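Local coordinates for BDI_3064 protein (Parabacteroides distasonis ATCC 8503, PDB 5Z06) that hydrolyses linear beta-1,2-glucan and beta-1,2-glucooligosaccharides of four or more units as an exo-type enzyme, releasing sophorose from the non-reducing end, at residues I205-I210 against Y220-S225; T260-D263 against N267-N270; G390-T395 against H458-W463. One frame throughout, in Å; residues are numbered along the deposited sequence.

How the interactions relate
Interactions 1 and 2, with centres 13 Å apart, belong to one small beta-sandwich domain. Interaction 1 is part of its apolar core, where rings and isoleucines join two sheets. Interaction 2 lies nearer the surface, between the last part of strand 254-262, the neighbour of strand 219-225, and the loop that follows it. Its chemistry is polar, with backbone bonds, two carboxylates, two hydroxyls and an amide. Glu-268 of interaction 2 links the two through a salt bridge to Arg-221 and a probable hydrogen bond to Tyr-223. Interaction 3 lies across the chain's centre, about 42 Å from interaction 1 between centres. It is a small buried apolar contact between a helix start and a loop.

Interaction 1: residues I205-I210 against Y220-S225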
loop_
_atom_site.group_PDB
_atom_site.type_symbol
_atom_site.label_atom_id
_atom_site.label_comp_id
_atom_site.label_asym_id
_atom_site.label_seq_id
_atom_site.Cartn_x
_atom_site.Cartn_y
_atom_site.Cartn_z
ATOM N N ILE A 205 13.095 2.719 -15.953
ATOM C CA ILE A 205 13.558 1.400 -16.265
ATOM C C ILE A 205 13.355 0.550 -15.035
ATOM O O ILE A 205 13.736 0.922 -13.932
ATOM C CB ILE A 205 15.033 1.379 -16.684
ATOM C CG1 ILE A 205 15.210 2.297 -17.889
ATOM C CG2 ILE A 205 15.464 -0.062 -16.979
ATOM C CD1 ILE A 205 16.638 2.507 -18.327
ATOM N N ASP A 206 12.737 -0.594 -15.248
ATOM C CA ASP A 206 12.553 -1.577 -14.209
ATOM C C ASP A 206 13.608 -2.622 -14.363
ATOM O O ASP A 206 13.755 -3.188 -15.446
ATOM C CB ASP A 206 11.184 -2.235 -14.353
ATOM C CG ASP A 206 10.080 -1.363 -13.841
ATOM O OD1 ASP A 206 10.310 -0.718 -12.799
ATOM O OD2 ASP A 206 8.989 -1.345 -14.463
ATOM N N ILE A 207 14.325 -2.894 -13.282
ATOM C CA ILE A 207 15.190 -4.052 -13.250
ATOM C C ILE A 207 14.643 -5.034 -12.240
ATOM O O ILE A 207 13.937 -4.659 -11.311
ATOM C CB ILE A 207 16.683 -3.700 -13.013
ATOM C CG1 ILE A 207 16.938 -3.191 -11.599
ATOM C CG2 ILE A 207 17.147 -2.706 -14.082
ATOM C CD1 ILE A 207 18.394 -2.824 -11.311
ATOM N N LYS A 208 14.968 -6.296 -12.470
ATOM C CA LYS A 208 14.512 -7.398 -11.666
ATOM C C LYS A 208 15.633 -8.417 -11.603
ATOM O O LYS A 208 16.360 -8.641 -12.596
ATOM C CB LYS A 208 13.277 -8.061 -12.296
ATOM C CG LYS A 208 12.558 -9.022 -11.338
ATOM C CD LYS A 208 11.561 -9.952 -12.024
ATOM C CE LYS A 208 10.901 -10.907 -11.024
ATOM N NZ LYS A 208 11.831 -11.867 -10.364
ATOM N N TRP A 209 15.744 -9.044 -10.443
ATOM C CA TRP A 209 16.765 -10.029 -10.202
ATOM C C TRP A 209 16.196 -11.198 -9.380
ATOM O O TRP A 209 15.091 -11.096 -8.835
ATOM C CB TRP A 209 17.961 -9.362 -9.519
ATOM C CG TRP A 209 17.633 -8.710 -8.198
ATOM C CD1 TRP A 209 17.526 -9.334 -7.003
ATOM C CD2 TRP A 209 17.348 -7.320 -7.950
ATOM N NE1 TRP A 209 17.221 -8.428 -6.012
ATOM C CE2 TRP A 209 17.099 -7.187 -6.564
ATOM C CE3 TRP A 209 17.296 -6.177 -8.756
ATOM C CZ2 TRP A 209 16.782 -5.956 -5.963
ATOM C CZ3 TRP A 209 16.993 -4.949 -8.158
ATOM C CH2 TRP A 209 16.734 -4.852 -6.778
ATOM N N ILE A 210 16.931 -12.312 -9.349
ATOM C CA ILE A 210 16.586 -13.491 -8.542
ATOM C C ILE A 210 17.733 -13.650 -7.568
ATOM O O ILE A 210 18.884 -13.620 -7.994
ATOM C CB ILE A 210 16.513 -14.797 -9.363
ATOM C CG1 ILE A 210 15.709 -14.622 -10.661
ATOM C CG2 ILE A 210 15.915 -15.924 -8.528
ATOM C CD1 ILE A 210 16.461 -15.163 -11.861
ATOM N N TYR A 220 20.110 -5.130 -1.385
ATOM C CA TYR A 220 20.754 -5.117 -2.678
ATOM C C TYR A 220 21.149 -3.681 -2.956
ATOM O O TYR A 220 20.385 -2.771 -2.656
ATOM C CB TYR A 220 19.797 -5.626 -3.739
ATOM C CG TYR A 220 19.447 -7.071 -3.539
ATOM C CD1 TYR A 220 20.313 -8.076 -3.971
ATOM C CD2 TYR A 220 18.260 -7.435 -2.907
ATOM C CE1 TYR A 220 20.000 -9.413 -3.789
ATOM C CE2 TYR A 220 17.931 -8.766 -2.716
ATOM C CZ TYR A 220 18.796 -9.756 -3.161
ATOM O OH TYR A 220 18.454 -11.075 -2.961
ATOM N N ARG A 221 22.347 -3.477 -3.481
ATOM C CA ARG A 221 22.764 -2.174 -3.930
ATOM C C ARG A 221 22.638 -2.195 -5.419
ATOM O O ARG A 221 23.156 -3.122 -6.063
ATOM C CB ARG A 221 24.219 -1.894 -3.564
ATOM C CG ARG A 221 24.398 -0.842 -2.490
ATOM C CD ARG A 221 25.868 -0.594 -2.183
ATOM N NE ARG A 221 26.038 -0.238 -0.774
ATOM C CZ ARG A 221 27.092 -0.546 -0.013
ATOM N NH1 ARG A 221 28.131 -1.234 -0.503
ATOM N NH2 ARG A 221 27.105 -0.163 1.267
ATOM N N ILE A 222 22.007 -1.154 -5.969
ATOM C CA ILE A 222 21.839 -1.046 -7.411
ATOM C C ILE A 222 22.793 0.027 -7.926
ATOM O O ILE A 222 22.845 1.130 -7.374
ATOM C CB ILE A 222 20.384 -0.715 -7.828
ATOM C CG1 ILE A 222 19.427 -1.826 -7.367
ATOM C CG2 ILE A 222 20.278 -0.530 -9.346
ATOM C CD1 ILE A 222 18.875 -1.626 -5.978
ATOM N N TYR A 223 23.516 -0.330 -8.988
ATOM C CA TYR A 223 24.470 0.565 -9.668
ATOM C C TYR A 223 23.984 0.884 -11.059
ATOM O O TYR A 223 23.467 0.028 -11.754
ATOM C CB TYR A 223 25.857 -0.077 -9.778
ATOM C CG TYR A 223 26.533 -0.219 -8.444
ATOM C CD1 TYR A 223 26.284 -1.332 -7.650
ATOM C CD2 TYR A 223 27.390 0.774 -7.955
ATOM C CE1 TYR A 223 26.874 -1.469 -6.413
ATOM C CE2 TYR A 223 27.994 0.644 -6.715
ATOM C CZ TYR A 223 27.732 -0.485 -5.951
ATOM O OH TYR A 223 28.305 -0.633 -4.717
ATOM N N ARG A 224 24.161 2.129 -11.452
ATOM C CA ARG A 224 23.724 2.592 -12.745
ATOM C C ARG A 224 24.865 3.249 -13.506
ATOM O O ARG A 224 25.696 3.939 -12.930
ATOM C CB ARG A 224 22.594 3.590 -12.587
ATOM C CG ARG A 224 21.978 3.992 -13.920
ATOM C CD ARG A 224 20.869 4.975 -13.686
ATOM N NE ARG A 224 21.347 6.212 -13.092
ATOM C CZ ARG A 224 20.569 7.136 -12.521
ATOM N NH1 ARG A 224 19.253 6.981 -12.431
ATOM N NH2 ARG A 224 21.109 8.235 -12.031
ATOM N N SER A 225 24.879 3.031 -14.807
ATOM C CA SER A 225 25.787 3.731 -15.690
ATOM C C SER A 225 24.987 4.295 -16.846
ATOM O O SER A 225 24.071 3.646 -17.350
ATOM C CB SER A 225 26.862 2.786 -16.194
ATOM O OG SER A 225 27.781 3.502 -16.987
#
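Trp-209 and Tyr-220 carry the largest share of this contact, followed by Ile-222. The indole turns its NE1 edge toward the face of the tyrosine ring. NE1 stands 3.2 Å above the Tyr-220 ring plane, over its centre. The five-membered ring of Trp-209 and the Tyr-220 ring have centroids 4.2 Å apart. Their planes are 53° apart, so the edge-to-face pair is well tilted from a square T. The N-H leans toward the ring without aiming at its centre. The tryptophan CG lies between its own backbone N and carbonyl carbon (chi1 59°), which swings the indole across to strand 219-225.

The benzo end of the same indole meets Ile-222. Trp-209 CH2 is 4.0 Å from Ile-222 CD1, and Trp-209 CZ3 is 4.0 Å from Ile-222 CG1. The other branch of this isoleucine serves a second partner: Ile-222 CG2 touches Ile-207 CD1 at 3.6 Å. Ile-207 also places its CG1 at the edge of the Trp-209 ring, in its plane. With an alanine at Trp-209, the face of Tyr-220 would probably lose its indole partner, and a gap is likely to open beside Ile-222.

All four residues are buried. No hydrogen bond crosses between the segments, so apolar and ring contacts do the joining. Tyr-244 packs on Ile-207, Trp-209 and Ile-222, while Leu-195 and Pro-193 also touch the indole. The segment axes are 10.6 Å apart at closest approach, the spacing of strands in facing sheets. Strand 204-210 is the middle strand of a three-stranded sheet, and strand 219-225 is an inner strand of a four-stranded one. This three-on-four antiparallel sandwich, with a tryptophan in its second strand and a tyrosine in its third, is consistent with a fibronectin type III-like fold.

Interaction 2: residues T260-D263 against N267-N270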
loop_
_atom_site.group_PDB
_atom_site.type_symbol
_atom_site.label_atom_id
_atom_site.label_comp_id
_atom_site.label_asym_id
_atom_site.label_seq_id
_atom_site.Cartn_x
_atom_site.Cartn_y
_atom_site.Cartn_z
ATOM N N THR A 260 24.473 -5.580 -6.742
ATOM C CA THR A 260 25.239 -6.392 -5.795
ATOM C C THR A 260 24.364 -6.694 -4.585
ATOM O O THR A 260 23.380 -6.004 -4.358
ATOM C CB THR A 260 26.512 -5.651 -5.318
ATOM O OG1 THR A 260 26.147 -4.477 -4.599
ATOM C CG2 THR A 260 27.403 -5.247 -6.490
ATOM N N ALA A 261 24.732 -7.738 -3.835
ATOM C CA ALA A 261 24.154 -8.037 -2.518
ATOM C C ALA A 261 25.103 -7.574 -1.424
ATOM O O ALA A 261 26.306 -7.799 -1.498
ATOM C CB ALA A 261 23.880 -9.521 -2.375
ATOM N N VAL A 262 24.549 -6.934 -0.404
ATOM C CA VAL A 262 25.315 -6.377 0.699
ATOM C C VAL A 262 24.835 -7.071 1.965
ATOM O O VAL A 262 23.635 -7.143 2.202
ATOM C CB VAL A 262 25.097 -4.862 0.805
ATOM C CG1 VAL A 262 25.879 -4.252 1.963
ATOM C CG2 VAL A 262 25.484 -4.192 -0.504
ATOM N N ASP A 263 25.770 -7.600 2.760
ATOM C CA ASP A 263 25.425 -8.241 4.032
ATOM C C ASP A 263 25.417 -7.203 5.138
ATOM O O ASP A 263 25.767 -6.040 4.905
ATOM C CB ASP A 263 26.357 -9.437 4.341
ATOM C CG ASP A 263 27.806 -9.036 4.668
ATOM O OD1 ASP A 263 28.072 -7.916 5.140
ATOM O OD2 ASP A 263 28.689 -9.890 4.450
ATOM N N ASN A 267 29.727 -5.983 3.633
ATOM C CA ASN A 267 30.510 -6.581 2.555
ATOM C C ASN A 267 29.607 -6.624 1.349
ATOM O O ASN A 267 28.393 -6.720 1.484
ATOM C CB ASN A 267 30.959 -8.004 2.879
ATOM C CG ASN A 267 31.726 -8.086 4.180
ATOM O OD1 ASN A 267 32.705 -7.360 4.389
ATOM N ND2 ASN A 267 31.268 -8.950 5.073
ATOM N N GLU A 268 30.221 -6.584 0.179
ATOM C CA GLU A 268 29.502 -6.495 -1.065
ATOM C C GLU A 268 29.835 -7.697 -1.924
ATOM O O GLU A 268 30.993 -8.040 -2.098
ATOM C CB GLU A 268 29.885 -5.191 -1.765
ATOM C CG GLU A 268 29.072 -4.860 -3.009
ATOM C CD GLU A 268 28.842 -3.366 -3.220
ATOM O OE1 GLU A 268 29.467 -2.505 -2.561
ATOM O OE2 GLU A 268 27.993 -3.038 -4.052
ATOM N N SER A 269 28.807 -8.332 -2.472
ATOM C CA SER A 269 28.996 -9.380 -3.446
ATOM C C SER A 269 29.731 -8.854 -4.660
ATOM O O SER A 269 29.947 -7.643 -4.833
ATOM C CB SER A 269 27.652 -9.922 -3.932
ATOM O OG SER A 269 27.050 -9.007 -4.840
ATOM N N ASN A 270 30.072 -9.785 -5.530
ATOM C CA ASN A 270 30.480 -9.416 -6.868
ATOM C C ASN A 270 29.283 -8.805 -7.612
ATOM O O ASN A 270 28.151 -8.825 -7.123
ATOM C CB ASN A 270 31.086 -10.613 -7.623
ATOM C CG ASN A 270 30.114 -11.753 -7.818
ATOM O OD1 ASN A 270 29.249 -11.999 -6.979
ATOM N ND2 ASN A 270 30.258 -12.468 -8.927
#
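Ala-261 and Ser-269 face each other where the end part of strand 254-262 is met by the returning chain. The arrangement is a short antiparallel pairing with a single beta bridge, in the loop before strand 275-278 of what is probably a fibronectin type III-like sandwich. Ser-269 N gives a nearly straight hydrogen bond to Ala-261 O at 2.7 Å. Asp-263 N gives another to Asn-267 O at 3.0 Å. Together they frame Val-262 and Glu-268, the bridged residues, as a non-hydrogen-bonded pair. Val-262 CA also makes a CA-H...O contact to Asn-267 O.

The next link is made by a side chain. Ser-269 OG accepts from Ala-261 N at 2.8 Å, taking the part that a backbone carbonyl would play in a regular strand pair. The serine oxygen sits between its own backbone N and carbonyl carbon (chi1 76°), which turns it toward strand 254-262. Its hydroxyl donates to Asn-270 O, so OG both accepts and donates a hydrogen bond.

At the turn end, Asp-263 holds Asn-267 through both carboxylate oxygens. OD1 accepts from Asn-267 N at 3.0 Å, met from well above the carboxylate plane. The carboxylate and the Asn-267 amide stand 80° apart. Even so, Asp-263 OD2 lies close to the amide plane, and Asn-267 ND2 reaches the syn lone pair of this oxygen at 2.8 Å.

Glu-268 bends across to Thr-260 on strand 254-262, the two side chains meeting at a slant. The hydrogen bond from Thr-260 OG1 to Glu-268 OE2 is modelled as very short, so its exact length is doubtful. Tyr-223, on neighbouring strand 219-225, probably hydrogen-bonds to OE2 as well. From that same strand, Arg-221 NH1 forms a salt bridge with the other carboxylate oxygen, OE1.

Interaction 3: residues G390-T395 against H458-W463; sequences GDLVET and HKLIGW
Asp-391 OD1 is shared by two backbone N-H groups at the start of the helix that brings Leu-392 and Val-393 against Leu-460. The bond from Glu-394 N to Asp-391 OD1 is 3.0 Å long and nearly straight. It meets the oxygen from above the carboxylate plane. Val-393 N also donates to this oxygen, but at 125° that bond is weak. Asp-391 is therefore the N-cap of helix 392-408. Its CG lies anti to its backbone N (chi1 -176°), which sets the carboxylate over the first amides of the helix. Its own carbonyl then accepts from Thr-395 N at 2.8 Å, starting the regular helical bonding.

The contact across the segments is apolar and small. Leu-460 is the one residue of 458-463 that takes part, and both of its methyl branches are used. Its CD1 is 4.0 Å from Val-393 CG2. Its CD2 reaches both partners, meeting Leu-392 CD2 at 4.1 Å and coming equally near Val-393 CG2. The two leucines cross at about a right angle, whereas Val-393 and Leu-460 run past each other in opposite senses. All three residues are buried, and Thr-469 of helix 467-475 touches each of them.

The backbone around Trp-446 lies beside both segments. Trp-446 makes backbone hydrogen bonds to both Leu-392 and His-458. A glycerol, probably from the crystallisation liquor, lies near Val-393 and bonds to Glu-394 OE2, consistent with a pocket at this helix end. The contact thus joins an N-capped helix start to a connecting loop, an arrangement that suits the helical barrel of the six-hairpin glycosidases, the clan of this Glycoamylase-like family.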
loop_
_atom_site.group_PDB
_atom_site.type_symbol
_atom_site.label_atom_id
_atom_site.label_comp_id
_atom_site.label_asym_id
_atom_site.label_seq_id
_atom_site.Cartn_x
_atom_site.Cartn_y
_atom_site.Cartn_z
ATOM N N GLY A 390 -14.945 -15.228 10.347
ATOM C CA GLY A 390 -15.381 -14.790 9.031
ATOM C C GLY A 390 -15.488 -13.273 8.872
ATOM O O GLY A 390 -15.896 -12.548 9.790
ATOM N N ASP A 391 -15.057 -12.804 7.711
ATOM C CA ASP A 391 -15.329 -11.457 7.233
ATOM C C ASP A 391 -16.069 -11.613 5.925
ATOM O O ASP A 391 -15.489 -11.967 4.873
ATOM C CB ASP A 391 -14.046 -10.692 7.028
ATOM C CG ASP A 391 -14.289 -9.262 6.635
ATOM O OD1 ASP A 391 -15.194 -9.003 5.804
ATOM O OD2 ASP A 391 -13.543 -8.398 7.151
ATOM N N LEU A 392 -17.367 -11.366 5.983
ATOM C CA LEU A 392 -18.225 -11.672 4.864
ATOM C C LEU A 392 -17.943 -10.746 3.689
ATOM O O LEU A 392 -18.168 -11.123 2.544
ATOM C CB LEU A 392 -19.697 -11.586 5.278
ATOM C CG LEU A 392 -20.672 -12.228 4.287
ATOM C CD1 LEU A 392 -20.530 -13.734 4.342
ATOM C CD2 LEU A 392 -22.101 -11.813 4.567
ATOM N N VAL A 393 -17.487 -9.533 3.968
ATOM C CA VAL A 393 -17.279 -8.572 2.904
ATOM C C VAL A 393 -16.036 -9.000 2.131
ATOM O O VAL A 393 -16.046 -9.000 0.906
ATOM C CB VAL A 393 -17.137 -7.144 3.430
ATOM C CG1 VAL A 393 -16.764 -6.200 2.299
ATOM C CG2 VAL A 393 -18.429 -6.691 4.116
ATOM N N GLU A 394 -15.000 -9.382 2.873
ATOM C CA GLU A 394 -13.739 -9.852 2.313
ATOM C C GLU A 394 -13.988 -11.146 1.551
ATOM O O GLU A 394 -13.494 -11.324 0.430
ATOM C CB GLU A 394 -12.697 -10.053 3.424
ATOM C CG GLU A 394 -12.332 -8.773 4.181
ATOM C CD GLU A 394 -11.627 -7.744 3.328
ATOM O OE1 GLU A 394 -11.020 -8.135 2.318
ATOM O OE2 GLU A 394 -11.698 -6.543 3.656
ATOM N N THR A 395 -14.799 -12.012 2.153
ATOM C CA THR A 395 -15.263 -13.228 1.501
ATOM C C THR A 395 -15.942 -12.913 0.199
ATOM O O THR A 395 -15.629 -13.522 -0.811
ATOM C CB THR A 395 -16.222 -14.042 2.406
ATOM O OG1 THR A 395 -15.489 -14.493 3.534
ATOM C CG2 THR A 395 -16.780 -15.271 1.694
ATOM N N HIS A 458 -21.473 -5.644 13.095
ATOM C CA HIS A 458 -21.490 -4.573 12.131
ATOM C C HIS A 458 -22.438 -5.009 11.023
ATOM O O HIS A 458 -22.156 -5.980 10.302
ATOM C CB HIS A 458 -20.077 -4.366 11.618
ATOM C CG HIS A 458 -19.882 -3.113 10.838
ATOM N ND1 HIS A 458 -18.645 -2.530 10.684
ATOM C CD2 HIS A 458 -20.755 -2.328 10.168
ATOM C CE1 HIS A 458 -18.767 -1.433 9.959
ATOM N NE2 HIS A 458 -20.039 -1.283 9.638
ATOM N N LYS A 459 -23.571 -4.318 10.899
ATOM C CA LYS A 459 -24.530 -4.604 9.838
ATOM C C LYS A 459 -23.975 -4.119 8.524
ATOM O O LYS A 459 -23.280 -3.107 8.496
ATOM C CB LYS A 459 -25.849 -3.915 10.089
ATOM C CG LYS A 459 -26.645 -4.514 11.239
ATOM C CD LYS A 459 -27.640 -3.481 11.777
ATOM C CE LYS A 459 -28.756 -4.110 12.606
ATOM N NZ LYS A 459 -28.314 -4.439 13.987
ATOM N N LEU A 460 -24.274 -4.838 7.442
ATOM C CA LEU A 460 -23.873 -4.404 6.118
ATOM C C LEU A 460 -24.934 -3.488 5.579
ATOM O O LEU A 460 -26.041 -3.926 5.266
ATOM C CB LEU A 460 -23.646 -5.594 5.172
ATOM C CG LEU A 460 -22.295 -6.283 5.195
ATOM C CD1 LEU A 460 -21.553 -6.136 6.505
ATOM C CD2 LEU A 460 -22.380 -7.738 4.798
ATOM N N ILE A 461 -24.593 -2.206 5.490
ATOM C CA ILE A 461 -25.537 -1.178 5.096
ATOM C C ILE A 461 -24.888 -0.284 4.078
ATOM O O ILE A 461 -23.866 0.352 4.373
ATOM C CB ILE A 461 -25.962 -0.341 6.323
ATOM C CG1 ILE A 461 -26.587 -1.264 7.392
ATOM C CG2 ILE A 461 -26.921 0.783 5.910
ATOM C CD1 ILE A 461 -26.830 -0.584 8.718
ATOM N N GLY A 462 -25.473 -0.249 2.884
ATOM C CA GLY A 462 -25.048 0.647 1.802
ATOM C C GLY A 462 -25.697 2.016 1.959
ATOM O O GLY A 462 -26.587 2.165 2.776
ATOM N N TRP A 463 -25.288 3.032 1.210
ATOM C CA TRP A 463 -24.178 2.983 0.265
ATOM C C TRP A 463 -22.840 2.885 0.977
ATOM O O TRP A 463 -22.489 3.725 1.811
ATOM C CB TRP A 463 -24.156 4.226 -0.586
ATOM C CG TRP A 463 -22.957 4.326 -1.479
ATOM C CD1 TRP A 463 -21.890 5.191 -1.356
ATOM C CD2 TRP A 463 -22.679 3.513 -2.611
ATOM N NE1 TRP A 463 -20.990 4.981 -2.365
ATOM C CE2 TRP A 463 -21.440 3.955 -3.152
ATOM C CE3 TRP A 463 -23.358 2.474 -3.238
ATOM C CZ2 TRP A 463 -20.885 3.390 -4.293
ATOM C CZ3 TRP A 463 -22.799 1.909 -4.386
ATOM C CH2 TRP A 463 -21.584 2.369 -4.898
#